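Local coordinates for protein haloalkane dehalogenase (Mycobacterium rhodesiae, PDB 4MJ3) that probably hydrolyses haloalkanes, cleaving the carbon-halogen bond to give an alcohol and a halide ion, as an alpha/beta-hydrolase-fold enzyme, at residues Pro67-Ala72 / Glu289-Val294; Phe140-Ala145 / Val295-Ala300; Gly46-Leu51 / Arg75-Asp80. All blocks are in the same frame, centred on the assembly; numbering follows the deposited sequence.

Contact 1 of 3, residues Pro67-Ala72 / Glu289-Val294; sequences PVLVEA and ELAEAV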
loop_
_atom_site.group_PDB
_atom_site.type_symbol
_atom_site.label_atom_id
_atom_site.label_comp_id
_atom_site.label_asym_id
_atom_site.label_seq_id
_atom_site.Cartn_x
_atom_site.Cartn_y
_atom_site.Cartn_z
ATOM N N PRO A 67 3.500 8.956 -13.874
ATOM C CA PRO A 67 3.825 9.413 -15.222
ATOM C C PRO A 67 4.685 8.445 -16.032
ATOM O O PRO A 67 4.514 8.344 -17.233
ATOM C CB PRO A 67 4.567 10.731 -14.981
ATOM C CG PRO A 67 4.079 11.205 -13.656
ATOM C CD PRO A 67 3.918 9.947 -12.861
ATOM N N VAL A 68 5.588 7.731 -15.374
ATOM C CA VAL A 68 6.433 6.724 -16.033
ATOM C C VAL A 68 5.573 5.565 -16.563
ATOM O O VAL A 68 5.720 5.149 -17.705
ATOM C CB VAL A 68 7.494 6.168 -15.062
ATOM C CG1 VAL A 68 8.298 5.050 -15.707
ATOM C CG2 VAL A 68 8.412 7.294 -14.594
ATOM N N LEU A 69 4.639 5.108 -15.747
ATOM C CA LEU A 69 3.758 4.005 -16.121
ATOM C C LEU A 69 2.866 4.425 -17.290
ATOM O O LEU A 69 2.704 3.693 -18.260
ATOM C CB LEU A 69 2.921 3.569 -14.904
ATOM C CG LEU A 69 3.734 3.031 -13.723
ATOM C CD1 LEU A 69 2.840 2.842 -12.516
ATOM C CD2 LEU A 69 4.455 1.728 -14.057
ATOM N N VAL A 70 2.317 5.631 -17.208
ATOM C CA VAL A 70 1.449 6.165 -18.255
ATOM C C VAL A 70 2.193 6.349 -19.579
ATOM O O VAL A 70 1.675 5.987 -20.638
ATOM C CB VAL A 70 0.823 7.504 -17.801
ATOM C CG1 VAL A 70 0.151 8.229 -18.970
ATOM C CG2 VAL A 70 -0.170 7.254 -16.667
ATOM N N GLU A 71 3.407 6.890 -19.522
ATOM C CA GLU A 71 4.207 7.083 -20.738
ATOM C C GLU A 71 4.542 5.739 -21.398
ATOM O O GLU A 71 4.640 5.655 -22.625
ATOM C CB GLU A 71 5.474 7.857 -20.419
ATOM C CG GLU A 71 6.238 8.310 -21.668
ATOM C CD GLU A 71 7.223 7.302 -22.232
ATOM O OE1 GLU A 71 7.459 6.207 -21.659
ATOM O OE2 GLU A 71 7.782 7.649 -23.289
ATOM N N ALA A 72 4.668 4.693 -20.588
ATOM C CA ALA A 72 4.932 3.340 -21.083
ATOM C C ALA A 72 3.702 2.660 -21.668
ATOM O O ALA A 72 3.786 1.522 -22.123
ATOM C CB ALA A 72 5.522 2.478 -19.966
ATOM N N GLU A 289 12.866 5.038 -10.706
ATOM C CA GLU A 289 13.619 3.786 -10.861
ATOM C C GLU A 289 12.715 2.571 -10.614
ATOM O O GLU A 289 12.760 1.592 -11.349
ATOM C CB GLU A 289 14.822 3.781 -9.917
ATOM C CG GLU A 289 15.930 4.764 -10.301
ATOM C CD GLU A 289 15.697 6.226 -9.896
ATOM O OE1 GLU A 289 14.658 6.595 -9.299
ATOM O OE2 GLU A 289 16.604 7.027 -10.168
ATOM N N LEU A 290 11.881 2.637 -9.591
ATOM C CA LEU A 290 10.959 1.543 -9.305
ATOM C C LEU A 290 9.939 1.399 -10.441
ATOM O O LEU A 290 9.673 0.290 -10.889
ATOM C CB LEU A 290 10.262 1.713 -7.949
ATOM C CG LEU A 290 9.268 0.603 -7.572
ATOM C CD1 LEU A 290 9.926 -0.765 -7.541
ATOM C CD2 LEU A 290 8.616 0.920 -6.234
ATOM N N ALA A 291 9.427 2.519 -10.950
ATOM C CA ALA A 291 8.473 2.474 -12.057
ATOM C C ALA A 291 9.108 1.878 -13.314
ATOM O O ALA A 291 8.470 1.080 -13.992
ATOM C CB ALA A 291 7.905 3.848 -12.349
ATOM N N GLU A 292 10.355 2.232 -13.596
ATOM C CA GLU A 292 11.082 1.642 -14.723
ATOM C C GLU A 292 11.240 0.122 -14.557
ATOM O O GLU A 292 11.067 -0.625 -15.523
ATOM C CB GLU A 292 12.447 2.312 -14.939
ATOM C CG GLU A 292 12.374 3.764 -15.466
ATOM C CD GLU A 292 11.896 3.885 -16.911
ATOM O OE1 GLU A 292 11.573 2.849 -17.536
ATOM O OE2 GLU A 292 11.843 5.026 -17.439
ATOM N N ALA A 293 11.527 -0.330 -13.342
ATOM C CA ALA A 293 11.601 -1.769 -13.059
ATOM C C ALA A 293 10.252 -2.456 -13.312
ATOM O O ALA A 293 10.215 -3.555 -13.860
ATOM C CB ALA A 293 12.075 -2.026 -11.641
ATOM N N VAL A 294 9.147 -1.800 -12.938
ATOM C CA VAL A 294 7.815 -2.348 -13.191
ATOM C C VAL A 294 7.522 -2.461 -14.694
ATOM O O VAL A 294 7.029 -3.490 -15.145
ATOM C CB VAL A 294 6.715 -1.509 -12.499
ATOM C CG1 VAL A 294 5.342 -1.972 -12.944
ATOM C CG2 VAL A 294 6.862 -1.598 -10.986
#
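Val68 presses its CB and CG1 against the methyl of Ala291, joining two helices of the alpha/beta-hydrolase fold: the short helix that links strand 48-52 to strand 75-79 and the long C-terminal helix 282-300. The segments run nearly parallel, their axes 9.1 Å apart and inclined by 30°. Alanine suits this closest point, where Val68 and Ala291 have their CA atoms only 6.2 Å apart, because its single methyl lets the beta-branched valine come close, with two of its carbons on that methyl. CG1 of Val68 comes within 3.6 Å of Ala291 CB, and its CB is equally near.

The inner side is lined mainly by apolar side chains. Leu69 points its CB along the interface, but its CD2 branch turns to Val294 CG1, 4.0 Å away, and lies 4.1 Å from Ala291 O. Its other branch, CD1, meets Val49 and Leu51 of strand 48-52, so one branched leucine fills the angle between two helices and the sheet. Val294 is buried, as befits a residue that faces this corner.

The outer side is looser and looks toward solvent. Glu292 starts away from the other helix, yet its chain bends at chi2 (-70°) and folds its carboxylate back across Val68 at about a right angle. No hydrogen bond joins the segments, and the carboxylate of Glu71 remains apart from that of Glu292. On this solvent side the contact is thus a carboxylate oxygen against a methyl, Glu292 OE2 lying 3.9 Å from Val68 CG1.

Contact 2 of 3, residues Phe140-Ala145 / Val295-Ala300; sequences FARVVA and VTFVRA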
loop_
_atom_site.group_PDB
_atom_site.type_symbol
_atom_site.label_atom_id
_atom_site.label_comp_id
_atom_site.label_asym_id
_atom_site.label_seq_id
_atom_site.Cartn_x
_atom_site.Cartn_y
_atom_site.Cartn_z
ATOM N N PHE A 140 -5.150 -11.314 -10.516
ATOM C CA PHE A 140 -3.805 -10.732 -10.631
ATOM C C PHE A 140 -2.954 -11.423 -11.687
ATOM O O PHE A 140 -2.654 -12.609 -11.573
ATOM C CB PHE A 140 -3.117 -10.761 -9.265
ATOM C CG PHE A 140 -3.859 -9.971 -8.229
ATOM C CD1 PHE A 140 -3.663 -8.602 -8.107
ATOM C CD2 PHE A 140 -4.827 -10.578 -7.436
ATOM C CE1 PHE A 140 -4.375 -7.864 -7.181
ATOM C CE2 PHE A 140 -5.545 -9.849 -6.509
ATOM C CZ PHE A 140 -5.327 -8.486 -6.381
ATOM N N ALA A 141 -2.595 -10.674 -12.732
ATOM C CA ALA A 141 -1.730 -11.188 -13.775
ATOM C C ALA A 141 -0.275 -11.277 -13.298
ATOM O O ALA A 141 0.451 -12.206 -13.692
ATOM C CB ALA A 141 -1.816 -10.304 -15.016
ATOM N N ARG A 142 0.150 -10.286 -12.510
ATOM C CA ARG A 142 1.545 -10.187 -12.033
ATOM C C ARG A 142 1.564 -9.452 -10.699
ATOM O O ARG A 142 0.616 -8.726 -10.374
ATOM C CB ARG A 142 2.419 -9.407 -12.994
ATOM C CG ARG A 142 2.254 -9.749 -14.467
ATOM C CD ARG A 142 3.148 -8.884 -15.302
ATOM N NE ARG A 142 2.861 -9.003 -16.722
ATOM C CZ ARG A 142 1.914 -8.324 -17.377
ATOM N NH1 ARG A 142 1.092 -7.462 -16.762
ATOM N NH2 ARG A 142 1.749 -8.546 -18.670
ATOM N N VAL A 143 2.650 -9.635 -9.947
ATOM C CA VAL A 143 2.813 -8.972 -8.647
ATOM C C VAL A 143 4.234 -8.424 -8.501
ATOM O O VAL A 143 5.206 -9.121 -8.819
ATOM C CB VAL A 143 2.520 -9.948 -7.488
ATOM C CG1 VAL A 143 2.754 -9.254 -6.158
ATOM C CG2 VAL A 143 1.102 -10.495 -7.589
ATOM N N VAL A 144 4.336 -7.172 -8.066
ATOM C CA VAL A 144 5.597 -6.551 -7.666
ATOM C C VAL A 144 5.489 -6.238 -6.178
ATOM O O VAL A 144 4.603 -5.492 -5.758
ATOM C CB VAL A 144 5.866 -5.253 -8.447
ATOM C CG1 VAL A 144 7.184 -4.634 -7.993
ATOM C CG2 VAL A 144 5.868 -5.547 -9.923
ATOM N N ALA A 145 6.376 -6.829 -5.387
ATOM C CA ALA A 145 6.440 -6.565 -3.953
ATOM C C ALA A 145 7.660 -5.719 -3.665
ATOM O O ALA A 145 8.777 -6.077 -4.048
ATOM C CB ALA A 145 6.515 -7.872 -3.180
ATOM N N VAL A 295 7.887 -1.431 -15.460
ATOM C CA VAL A 295 7.664 -1.435 -16.901
ATOM C C VAL A 295 8.456 -2.584 -17.528
ATOM O O VAL A 295 7.917 -3.353 -18.310
ATOM C CB VAL A 295 8.056 -0.108 -17.565
ATOM C CG1 VAL A 295 7.991 -0.235 -19.079
ATOM C CG2 VAL A 295 7.141 1.006 -17.083
ATOM N N THR A 296 9.722 -2.704 -17.152
ATOM C CA THR A 296 10.587 -3.768 -17.679
ATOM C C THR A 296 9.998 -5.158 -17.405
ATOM O O THR A 296 9.961 -6.017 -18.294
ATOM C CB THR A 296 12.003 -3.633 -17.083
ATOM O OG1 THR A 296 12.602 -2.438 -17.587
ATOM C CG2 THR A 296 12.891 -4.838 -17.425
ATOM N N PHE A 297 9.521 -5.344 -16.174
ATOM C CA PHE A 297 8.893 -6.595 -15.724
ATOM C C PHE A 297 7.597 -6.928 -16.466
ATOM O O PHE A 297 7.392 -8.066 -16.875
ATOM C CB PHE A 297 8.666 -6.478 -14.217
ATOM C CG PHE A 297 7.818 -7.554 -13.608
ATOM C CD1 PHE A 297 8.270 -8.856 -13.510
ATOM C CD2 PHE A 297 6.605 -7.226 -13.033
ATOM C CE1 PHE A 297 7.492 -9.828 -12.891
ATOM C CE2 PHE A 297 5.822 -8.187 -12.391
ATOM C CZ PHE A 297 6.265 -9.481 -12.323
ATOM N N VAL A 298 6.753 -5.926 -16.682
ATOM C CA VAL A 298 5.535 -6.092 -17.459
ATOM C C VAL A 298 5.868 -6.498 -18.882
ATOM O O VAL A 298 5.307 -7.463 -19.410
ATOM C CB VAL A 298 4.656 -4.814 -17.461
ATOM C CG1 VAL A 298 3.523 -4.922 -18.469
ATOM C CG2 VAL A 298 4.090 -4.597 -16.069
ATOM N N ARG A 299 6.803 -5.800 -19.509
ATOM C CA ARG A 299 7.146 -6.104 -20.893
ATOM C C ARG A 299 7.797 -7.472 -21.062
ATOM O O ARG A 299 7.653 -8.098 -22.114
ATOM C CB ARG A 299 8.046 -5.020 -21.465
ATOM C CG ARG A 299 7.314 -3.676 -21.444
ATOM C CD ARG A 299 7.976 -2.549 -22.194
ATOM N NE ARG A 299 7.059 -1.445 -22.414
ATOM C CZ ARG A 299 7.419 -0.276 -22.935
ATOM N NH1 ARG A 299 8.681 -0.044 -23.284
ATOM N NH2 ARG A 299 6.501 0.664 -23.117
ATOM N N ALA A 300 8.543 -7.909 -20.048
ATOM C CA ALA A 300 9.235 -9.206 -20.086
ATOM C C ALA A 300 8.291 -10.372 -19.854
ATOM O O ALA A 300 8.682 -11.536 -20.052
ATOM C CB ALA A 300 10.368 -9.243 -19.049
#
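Arg142 and Phe297 reach across the gap from opposite sides and lie alongside each other, antiparallel, where the last turns of the C-terminal helix 282-300 pack on the central sheet of the alpha/beta-hydrolase fold. Strand 142-145 and the helix run roughly antiparallel, at 155°, with their axes 10.1 Å apart, a spacing that large side chains must fill from both directions.

Phe297 does much of the filling. With CG anti to the backbone N (chi1 170°), the ring reaches down to the strand, and three neighbours meet it obliquely along its CD2-CE2-CZ side. Val144 CG2 lies 3.6 Å from CD2 of Phe297, Arg142 CB lies 3.7 Å from its CE2, and Val143 O approaches CZ. A flat aromatic ring suits this place because it can bridge the gap between helix and strand while touching both an aliphatic chain and a backbone carbonyl. Leu243 and Pro241 also touch the ring, extending the packing toward strand 242-244.

Arg142 runs the other way, extended from CG to NE. Its guanidinium plane stands 74° from the ring plane, so the two do not stack; the ring meets the aliphatic root of the arginine instead. Val298 crosses the arginine at about a right angle and places CG1 over one guanidinium face, 3.9 Å from Arg142 NH1. This head is buried but well supplied with partners: NH1 bonds to Thr118 OG1, while NH2 makes a salt bridge to Glu47 and a hydrogen bond to Asn301 O. Arginine fits here because its long apolar stem can pack while its planar head serves several acceptors. The helix carbonyl beside it is not one of them: Val298 O lies 3.8 Å from Arg142 NH2, without a hydrogen bond.

Contact 3 of 3, residues Gly46-Leu51 / Arg75-Asp80; sequences GEVVLL and RAVAID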
loop_
_atom_site.group_PDB
_atom_site.type_symbol
_atom_site.label_atom_id
_atom_site.label_comp_id
_atom_site.label_asym_id
_atom_site.label_seq_id
_atom_site.Cartn_x
_atom_site.Cartn_y
_atom_site.Cartn_z
ATOM N N GLY A 46 -5.281 0.193 -21.356
ATOM C CA GLY A 46 -3.931 -0.219 -21.011
ATOM C C GLY A 46 -3.968 -1.337 -19.988
ATOM O O GLY A 46 -4.965 -1.495 -19.284
ATOM N N GLU A 47 -2.902 -2.128 -19.917
ATOM C CA GLU A 47 -2.788 -3.113 -18.828
ATOM C C GLU A 47 -2.763 -2.375 -17.505
ATOM O O GLU A 47 -2.061 -1.364 -17.358
ATOM C CB GLU A 47 -1.525 -3.953 -18.945
ATOM C CG GLU A 47 -1.537 -4.912 -20.112
ATOM C CD GLU A 47 -0.396 -5.902 -20.034
ATOM O OE1 GLU A 47 -0.434 -6.791 -19.174
ATOM O OE2 GLU A 47 0.541 -5.790 -20.842
ATOM N N VAL A 48 -3.523 -2.886 -16.549
ATOM C CA VAL A 48 -3.707 -2.202 -15.282
ATOM C C VAL A 48 -2.525 -2.466 -14.366
ATOM O O VAL A 48 -2.163 -3.622 -14.127
ATOM C CB VAL A 48 -4.996 -2.661 -14.582
ATOM C CG1 VAL A 48 -5.074 -2.109 -13.157
ATOM C CG2 VAL A 48 -6.224 -2.267 -15.388
ATOM N N VAL A 49 -1.979 -1.391 -13.805
ATOM C CA VAL A 49 -1.006 -1.480 -12.722
ATOM C C VAL A 49 -1.673 -0.861 -11.500
ATOM O O VAL A 49 -1.995 0.331 -11.506
ATOM C CB VAL A 49 0.272 -0.722 -13.067
ATOM C CG1 VAL A 49 1.283 -0.827 -11.929
ATOM C CG2 VAL A 49 0.842 -1.242 -14.386
ATOM N N LEU A 50 -1.903 -1.673 -10.485
ATOM C CA LEU A 50 -2.584 -1.222 -9.268
ATOM C C LEU A 50 -1.561 -0.900 -8.214
ATOM O O LEU A 50 -0.794 -1.775 -7.792
ATOM C CB LEU A 50 -3.548 -2.300 -8.769
ATOM C CG LEU A 50 -4.289 -1.971 -7.480
ATOM C CD1 LEU A 50 -5.177 -0.749 -7.633
ATOM C CD2 LEU A 50 -5.109 -3.186 -7.099
ATOM N N LEU A 51 -1.562 0.356 -7.763
ATOM C CA LEU A 51 -0.555 0.884 -6.861
ATOM C C LEU A 51 -1.144 1.072 -5.476
ATOM O O LEU A 51 -2.003 1.928 -5.281
ATOM C CB LEU A 51 -0.059 2.240 -7.377
ATOM C CG LEU A 51 0.454 2.262 -8.822
ATOM C CD1 LEU A 51 0.580 3.687 -9.335
ATOM C CD2 LEU A 51 1.774 1.533 -8.936
ATOM N N ARG A 75 -1.984 1.513 -17.701
ATOM C CA ARG A 75 -3.029 2.212 -16.969
ATOM C C ARG A 75 -2.720 2.120 -15.476
ATOM O O ARG A 75 -2.763 1.041 -14.887
ATOM C CB ARG A 75 -4.383 1.584 -17.275
ATOM C CG ARG A 75 -5.555 2.212 -16.542
ATOM C CD ARG A 75 -6.862 1.584 -16.977
ATOM N NE ARG A 75 -7.937 1.901 -16.037
ATOM C CZ ARG A 75 -8.975 1.114 -15.779
ATOM N NH1 ARG A 75 -9.095 -0.077 -16.355
ATOM N NH2 ARG A 75 -9.909 1.517 -14.931
ATOM N N ALA A 76 -2.465 3.266 -14.856
ATOM C CA ALA A 76 -2.101 3.320 -13.464
ATOM C C ALA A 76 -3.335 3.637 -12.621
ATOM O O ALA A 76 -3.991 4.659 -12.816
ATOM C CB ALA A 76 -1.025 4.372 -13.240
ATOM N N VAL A 77 -3.612 2.760 -11.666
ATOM C CA VAL A 77 -4.702 2.941 -10.743
ATOM C C VAL A 77 -4.127 2.899 -9.330
ATOM O O VAL A 77 -3.369 1.991 -8.998
ATOM C CB VAL A 77 -5.762 1.844 -10.938
ATOM C CG1 VAL A 77 -6.895 2.025 -9.953
ATOM C CG2 VAL A 77 -6.257 1.878 -12.378
ATOM N N ALA A 78 -4.431 3.914 -8.524
ATOM C CA ALA A 78 -3.942 3.979 -7.145
ATOM C C ALA A 78 -5.137 4.239 -6.238
ATOM O O ALA A 78 -5.943 5.132 -6.516
ATOM C CB ALA A 78 -2.915 5.094 -6.988
ATOM N N ILE A 79 -5.265 3.465 -5.162
ATOM C CA ILE A 79 -6.459 3.563 -4.324
ATOM C C ILE A 79 -6.046 3.930 -2.900
ATOM O O ILE A 79 -5.147 3.322 -2.361
ATOM C CB ILE A 79 -7.210 2.206 -4.310
ATOM C CG1 ILE A 79 -7.615 1.795 -5.728
ATOM C CG2 ILE A 79 -8.427 2.273 -3.387
ATOM C CD1 ILE A 79 -8.247 0.427 -5.826
ATOM N N ASP A 80 -6.741 4.891 -2.297
ATOM C CA ASP A 80 -6.506 5.256 -0.910
ATOM C C ASP A 80 -7.261 4.328 0.056
ATOM O O ASP A 80 -8.474 4.171 -0.021
ATOM C CB ASP A 80 -6.952 6.691 -0.616
ATOM C CG ASP A 80 -6.086 7.753 -1.284
ATOM O OD1 ASP A 80 -4.951 7.463 -1.767
ATOM O OD2 ASP A 80 -6.571 8.910 -1.345
HETATM O O HOH W 1 -7.524 -1.112 -18.813
HETATM O O HOH W 2 -2.050 4.054 -3.476
#
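The guanidinium of Arg75 takes water 1 at its edge, in plane with the group, while CG2 of Val48 approaches obliquely, 3.7 Å from NH1. The water also donates to Gly46 O at 2.6 Å, tying the arginine head to the start of the other segment; Asp40 forms a salt bridge with NH2. Val48 and Arg75 lie side by side and point the same way, as paired residues of parallel strands do.

These strands, 48-52 and 75-79, belong to a beta-alpha-beta unit whose helix is 66-71. Four backbone bonds make a parallel ladder: Arg75 N to Glu47 O, Val49 N to Arg75 O (2.8 Å), Val77 N to Val49 O and Leu51 N to Val77 O (2.7 Å).

On the face of Val48, Leu50 and Val77, branched residues pack together, and Leu50 CD1 reaches Ile79 CD1 at 3.8 Å. On the face of Val49 and Leu51, the small Ala76 touches Leu69 of helix 66-71, while Ala78 lies against Leu51 CB and Ser59. Ile66 of that helix also touches Leu51.

The chemistry implies a graded ladder: in the middle, strand-to-strand bonds satisfy the backbone and apolar side chains line both faces, whereas each end takes a water, one bridging Gly46 O and Arg75 NH1, the other donating to Leu51 O.

Overall arrangement
The three contacts lie on the same side of the chain's centre, with centres 11 to 12 Å apart. Along the chain, contact 3 is complete before contact 2 begins, whereas contact 1 interleaves with both: 67-72 falls between the two strands of contact 3, and 289-294 between the segments of contact 2. Helix 282-300 serves contacts 1 and 2 with successive turns. Contacts 2 and 3 reach the same mixed sheet through strands 140-145 and 48-52, which strand 117-121 separates, and the Arg142-Glu47 salt bridge spans them. Contacts 1 and 2 thus pack helix 282-300 against helix 66-71 and strand 140-145, while contact 3 is the strand pair inside the sheet, with helix 66-71 as its crossover.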